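Lysin (Bacillus phage PBC5, PDB 6ILU) is a phage endolysin whose SH3b-type cell-wall-binding domain, the part in this structure, probably recognises the cell wall of the host Bacillus. Local coordinates at residues Ile44-Tyr52 / Asp59-Lys67. Sequence-based numbering, arbitrary orientation.
With EDO (1,2-ethanediol), chain J.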
ATOM      1  N   ILE A  44      -5.574  -6.229 -16.648  1.00 27.01           N
ATOM      2  CA  ILE A  44      -4.697  -7.249 -16.091  1.00 27.64           C
ATOM      3  C   ILE A  44      -4.388  -6.827 -14.656  1.00 25.56           C
ATOM      4  O   ILE A  44      -4.589  -5.666 -14.299  1.00 25.61           O
ATOM      5  CB  ILE A  44      -3.370  -7.378 -16.871  1.00 28.01           C
ATOM      6  CG1 ILE A  44      -2.723  -6.012 -17.001  1.00 28.96           C
ATOM      7  CG2 ILE A  44      -3.568  -8.004 -18.228  1.00 31.43           C
ATOM      8  CD1 ILE A  44      -1.283  -6.108 -17.422  1.00 31.05           C
ATOM      9  N   PRO A  45      -3.862  -7.741 -13.836  1.00 27.23           N
ATOM     10  CA  PRO A  45      -3.442  -7.261 -12.507  1.00 24.49           C
ATOM     11  C   PRO A  45      -2.273  -6.258 -12.601  1.00 24.13           C
ATOM     12  O   PRO A  45      -1.349  -6.477 -13.391  1.00 25.91           O
ATOM     13  CB  PRO A  45      -2.999  -8.542 -11.789  1.00 29.87           C
ATOM     14  CG  PRO A  45      -3.664  -9.660 -12.513  1.00 31.34           C
ATOM     15  CD  PRO A  45      -3.773  -9.207 -13.959  1.00 30.46           C
ATOM     16  N   TYR A  46      -2.327  -5.176 -11.815  1.00 23.09           N
ATOM     17  CA  TYR A  46      -1.267  -4.176 -11.772  1.00 24.97           C
ATOM     18  C   TYR A  46      -0.699  -4.076 -10.366  1.00 23.97           C
ATOM     19  O   TYR A  46      -1.461  -3.944  -9.422  1.00 22.67           O
ATOM     20  CB  TYR A  46      -1.796  -2.805 -12.198  1.00 25.89           C
ATOM     21  CG  TYR A  46      -2.164  -2.738 -13.679  1.00 26.55           C
ATOM     22  CD1 TYR A  46      -1.184  -2.588 -14.642  1.00 30.35           C
ATOM     23  CD2 TYR A  46      -3.498  -2.829 -14.084  1.00 29.94           C
ATOM     24  CE1 TYR A  46      -1.508  -2.521 -16.005  1.00 31.49           C
ATOM     25  CE2 TYR A  46      -3.849  -2.778 -15.445  1.00 31.53           C
ATOM     26  CZ  TYR A  46      -2.840  -2.615 -16.392  1.00 30.72           C
ATOM     27  OH  TYR A  46      -3.192  -2.575 -17.727  1.00 31.18           O
ATOM     28  N   LYS A  47       0.632  -4.101 -10.231  1.00 22.43           N
ATOM     29  CA  LYS A  47       1.246  -3.909  -8.922  1.00 19.50           C
ATOM     30  C   LYS A  47       1.002  -2.477  -8.417  1.00 22.81           C
ATOM     31  O   LYS A  47       1.032  -1.514  -9.188  1.00 21.16           O
ATOM     32  CB  LYS A  47       2.753  -4.203  -8.969  1.00 21.87           C
ATOM     33  CG  LYS A  47       3.396  -4.229  -7.543  1.00 23.77           C
ATOM     34  CD  LYS A  47       4.828  -4.833  -7.565  1.00 28.23           C
ATOM     35  CE  LYS A  47       4.798  -6.285  -8.029  1.00 33.12           C
ATOM     36  NZ  LYS A  47       6.185  -6.822  -8.165  1.00 38.93           N
ATOM     37  N   VAL A  48       0.681  -2.357  -7.132  1.00 19.76           N
ATOM     38  CA  VAL A  48       0.471  -1.069  -6.480  1.00 16.31           C
ATOM     39  C   VAL A  48       1.758  -0.691  -5.734  1.00 17.69           C
ATOM     40  O   VAL A  48       2.292  -1.500  -4.945  1.00 19.49           O
ATOM     41  CB  VAL A  48      -0.672  -1.174  -5.463  1.00 19.25           C
ATOM     42  CG1 VAL A  48      -0.819   0.125  -4.695  1.00 18.23           C
ATOM     43  CG2 VAL A  48      -2.023  -1.526  -6.202  1.00 20.64           C
ATOM     44  N   PHE A  49       2.233   0.534  -5.962  1.00 17.11           N
ATOM     45  CA  PHE A  49       3.481   0.963  -5.353  1.00 18.62           C
ATOM     46  C   PHE A  49       3.310   1.912  -4.174  1.00 18.74           C
ATOM     47  O   PHE A  49       4.227   1.990  -3.336  1.00 21.53           O
ATOM     48  CB  PHE A  49       4.391   1.595  -6.432  1.00 19.73           C
ATOM     49  CG  PHE A  49       4.817   0.586  -7.444  1.00 19.52           C
ATOM     50  CD1 PHE A  49       4.160   0.477  -8.647  1.00 18.49           C
ATOM     51  CD2 PHE A  49       5.802  -0.343  -7.128  1.00 21.38           C
ATOM     52  CE1 PHE A  49       4.508  -0.527  -9.547  1.00 20.48           C
ATOM     53  CE2 PHE A  49       6.185  -1.345  -8.034  1.00 25.10           C
ATOM     54  CZ  PHE A  49       5.519  -1.450  -9.244  1.00 23.60           C
ATOM     55  N   ALA A  50       2.187   2.605  -4.096  1.00 17.64           N
ATOM     56  CA  ALA A  50       1.938   3.569  -3.023  1.00 17.85           C
ATOM     57  C   ALA A  50       0.462   3.797  -2.884  1.00 18.81           C
ATOM     58  O   ALA A  50      -0.312   3.561  -3.828  1.00 19.04           O
ATOM     59  CB  ALA A  50       2.642   4.919  -3.284  1.00 16.68           C
ATOM     60  N   GLY A  51       0.084   4.321  -1.733  1.00 17.19           N
ATOM     61  CA  GLY A  51      -1.307   4.648  -1.443  1.00 17.69           C
ATOM     62  C   GLY A  51      -1.375   6.103  -1.003  1.00 17.97           C
ATOM     63  O   GLY A  51      -0.435   6.646  -0.364  1.00 17.89           O
ATOM     64  N   TYR A  52      -2.473   6.767  -1.402  1.00 16.39           N
ATOM     65  CA  TYR A  52      -2.837   8.084  -0.914  1.00 18.27           C
ATOM     66  C   TYR A  52      -4.050   7.835  -0.050  1.00 19.05           C
ATOM     67  O   TYR A  52      -5.098   7.377  -0.565  1.00 20.08           O
ATOM     68  CB  TYR A  52      -3.201   9.038  -2.048  1.00 18.90           C
ATOM     69  CG  TYR A  52      -3.766  10.304  -1.501  1.00 19.82           C
ATOM     70  CD1 TYR A  52      -2.989  11.144  -0.706  1.00 22.09           C
ATOM     71  CD2 TYR A  52      -5.108  10.643  -1.719  1.00 20.72           C
ATOM     72  CE1 TYR A  52      -3.513  12.312  -0.150  1.00 22.30           C
ATOM     73  CE2 TYR A  52      -5.643  11.824  -1.177  1.00 22.16           C
ATOM     74  CZ  TYR A  52      -4.828  12.662  -0.430  1.00 23.84           C
ATOM     75  OH  TYR A  52      -5.326  13.834   0.101  1.00 25.14           O
ATOM     76  N   ASP A  59      -9.476   7.862  -1.457  1.00 19.65           N
ATOM     77  CA  ASP A  59      -8.275   7.011  -1.499  1.00 20.12           C
ATOM     78  C   ASP A  59      -7.842   6.747  -2.936  1.00 19.06           C
ATOM     79  O   ASP A  59      -8.697   6.436  -3.810  1.00 20.68           O
ATOM     80  CB  ASP A  59      -8.498   5.648  -0.818  1.00 21.06           C
ATOM     81  CG  ASP A  59      -8.614   5.734   0.692  1.00 26.14           C
ATOM     82  OD1 ASP A  59      -8.224   6.739   1.293  1.00 26.67           O
ATOM     83  OD2 ASP A  59      -9.112   4.760   1.309  1.00 26.00           O
ATOM     84  N   MET A  60      -6.518   6.848  -3.148  1.00 18.81           N
ATOM     85  CA  MET A  60      -5.915   6.506  -4.443  1.00 19.68           C
ATOM     86  C   MET A  60      -4.736   5.548  -4.322  1.00 19.16           C
ATOM     87  O   MET A  60      -4.062   5.477  -3.254  1.00 19.42           O
ATOM     88  CB  MET A  60      -5.460   7.789  -5.180  1.00 18.43           C
ATOM     89  CG  MET A  60      -6.654   8.718  -5.409  1.00 19.48           C
ATOM     90  SD  MET A  60      -6.268  10.086  -6.482  1.00 21.77           S
ATOM     91  CE  MET A  60      -6.623   9.366  -8.102  1.00 21.06           C
ATOM     92  N   ILE A  61      -4.458   4.812  -5.407  1.00 18.74           N
ATOM     93  CA  ILE A  61      -3.316   3.905  -5.441  1.00 16.42           C
ATOM     94  C   ILE A  61      -2.459   4.282  -6.635  1.00 17.96           C
ATOM     95  O   ILE A  61      -2.965   4.742  -7.641  1.00 18.59           O
ATOM     96  CB  ILE A  61      -3.727   2.420  -5.577  1.00 16.53           C
ATOM     97  CG1 ILE A  61      -4.850   2.253  -6.621  1.00 19.05           C
ATOM     98  CG2 ILE A  61      -4.180   1.836  -4.209  1.00 17.62           C
ATOM     99  CD1 ILE A  61      -5.101   0.761  -6.984  1.00 20.11           C
ATOM    100  N   CYS A  62      -1.140   4.118  -6.478  1.00 17.11           N
ATOM    101  CA  CYS A  62      -0.191   4.508  -7.504  1.00 16.92           C
ATOM    102  C   CYS A  62       0.284   3.259  -8.238  1.00 20.95           C
ATOM    103  O   CYS A  62       0.858   2.345  -7.610  1.00 20.37           O
ATOM    104  CB  CYS A  62       0.985   5.218  -6.863  1.00 15.48           C
ATOM    105  SG  CYS A  62       2.020   5.927  -8.227  1.00 22.09           S
ATOM    106  N   LEU A  63       0.057   3.201  -9.548  1.00 19.07           N
ATOM    107  CA  LEU A  63       0.471   2.028 -10.337  1.00 19.13           C
ATOM    108  C   LEU A  63       1.839   2.185 -11.000  1.00 18.72           C
ATOM    109  O   LEU A  63       2.244   1.353 -11.804  1.00 22.13           O
ATOM    110  CB  LEU A  63      -0.591   1.714 -11.425  1.00 19.09           C
ATOM    111  CG  LEU A  63      -1.988   1.535 -10.832  1.00 20.64           C
ATOM    112  CD1 LEU A  63      -2.969   1.167 -11.936  1.00 22.62           C
ATOM    113  CD2 LEU A  63      -1.998   0.467  -9.708  1.00 22.10           C
ATOM    114  N   GLY A  64       2.581   3.224 -10.643  1.00 19.56           N
ATOM    115  CA  GLY A  64       3.904   3.411 -11.223  1.00 21.84           C
ATOM    116  C   GLY A  64       4.577   4.601 -10.599  1.00 25.08           C
ATOM    117  O   GLY A  64       5.226   4.503  -9.534  1.00 26.50           O
ATOM    118  N   GLY A  65       4.454   5.733 -11.268  1.00 22.23           N
ATOM    119  CA  GLY A  65       5.033   6.960 -10.777  1.00 21.65           C
ATOM    120  C   GLY A  65       3.979   8.058 -10.670  1.00 20.54           C
ATOM    121  O   GLY A  65       2.799   7.774 -10.584  1.00 19.40           O
ATOM    122  N   GLU A  66       4.438   9.300 -10.672  1.00 23.65           N
ATOM    123  CA  GLU A  66       3.571  10.454 -10.369  1.00 20.91           C
ATOM    124  C   GLU A  66       2.345  10.596 -11.226  1.00 23.08           C
ATOM    125  O   GLU A  66       1.369  11.162 -10.756  1.00 20.71           O
ATOM    126  CB  GLU A  66       4.346  11.773 -10.526  1.00 22.43           C
ATOM    127  CG  GLU A  66       5.290  12.119  -9.322  1.00 23.32           C
ATOM    128  CD  GLU A  66       5.734  13.560  -9.331  1.00 26.45           C
ATOM    129  OE1 GLU A  66       5.635  14.278 -10.396  1.00 29.05           O
ATOM    130  OE2 GLU A  66       6.275  13.993  -8.270  1.00 27.27           O
ATOM    131  N   LYS A  67       2.417  10.166 -12.485  1.00 22.40           N
ATOM    132  CA  LYS A  67       1.187  10.246 -13.321  1.00 22.81           C
ATOM    133  C   LYS A  67       0.329   8.962 -13.381  1.00 25.08           C
ATOM    134  O   LYS A  67      -0.517   8.841 -14.279  1.00 25.67           O
ATOM    135  CB  LYS A  67       1.603  10.693 -14.741  1.00 26.44           C
ATOM    136  CG  LYS A  67       2.304  12.035 -14.732  1.00 30.40           C
ATOM    137  CD  LYS A  67       2.693  12.500 -16.117  1.00 41.53           C
ATOM    138  CE  LYS A  67       1.466  13.059 -16.833  1.00 44.34           C
ATOM    139  NZ  LYS A  67       1.802  13.734 -18.115  1.00 44.86           N
TER
HETATM  140  C1  EDO J 408       8.534  -0.213  -2.458  1.00 38.46           C
HETATM  141  O1  EDO J 408       8.494  -0.839  -3.750  1.00 40.73           O
HETATM  142  C2  EDO J 408       7.441   0.844  -2.509  1.00 40.71           C
HETATM  143  O2  EDO J 408       6.221   0.147  -2.786  1.00 40.67           O
HETATM  144  O   HOH W   1       1.508  -1.218 -11.841  1.00 23.44           O
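Y52 and M60 face each other as a hydrogen-bonded antiparallel pair, and their reciprocal backbone bonds show how a hairpin can be regular at one end and irregular at the other. Y52 N reaches M60 O over 2.8 Å, while the return bond from M60 N meets Y52 O in the carbonyl plane, on a lone pair. On this face the CB atoms of Y52 and M60 touch, with W69 of the next strand beside both side chains; farther along, A50 CB lies 4.0 Å from C62 CB.

The tight part is on the opposite face, where V48 crosses I61 at about a right angle. With CG1 anti to the backbone N (chi1 175°), V48 sets that methyl 3.8 Å from I61 CG2 and its CG2 branch against I61 CD1. I61 is buried, and F75, I77 and W79 of strand 75-84 pack on it as well. L63, although its CB starts away from segment 44-52, brings CD2 back to within 4.0 Å of V48 CG2, and both its methyls reach Y46 CB.

Regular pairing gives way around F49. The C62 carbonyl receives F49 N almost head-on (C=O...N 173°), and the ring, with CG anti to its carbonyl carbon (chi1 -66°), lies alongside the L63-G64 peptide, its edge toward L63 C. Here the contact is looser and wetter: a water donates to both K47 O and L63 O, bridging the carbonyls of the two segments just beyond the last direct bond between them, F49 N to C62 O, and an ethanediol hydroxyl donates to F49 O. The whole is an antiparallel beta hairpin, its first strand interrupted near F49, within a curled antiparallel sheet, consistent with the SH3-like barrel of SH3b cell-wall-binding domains.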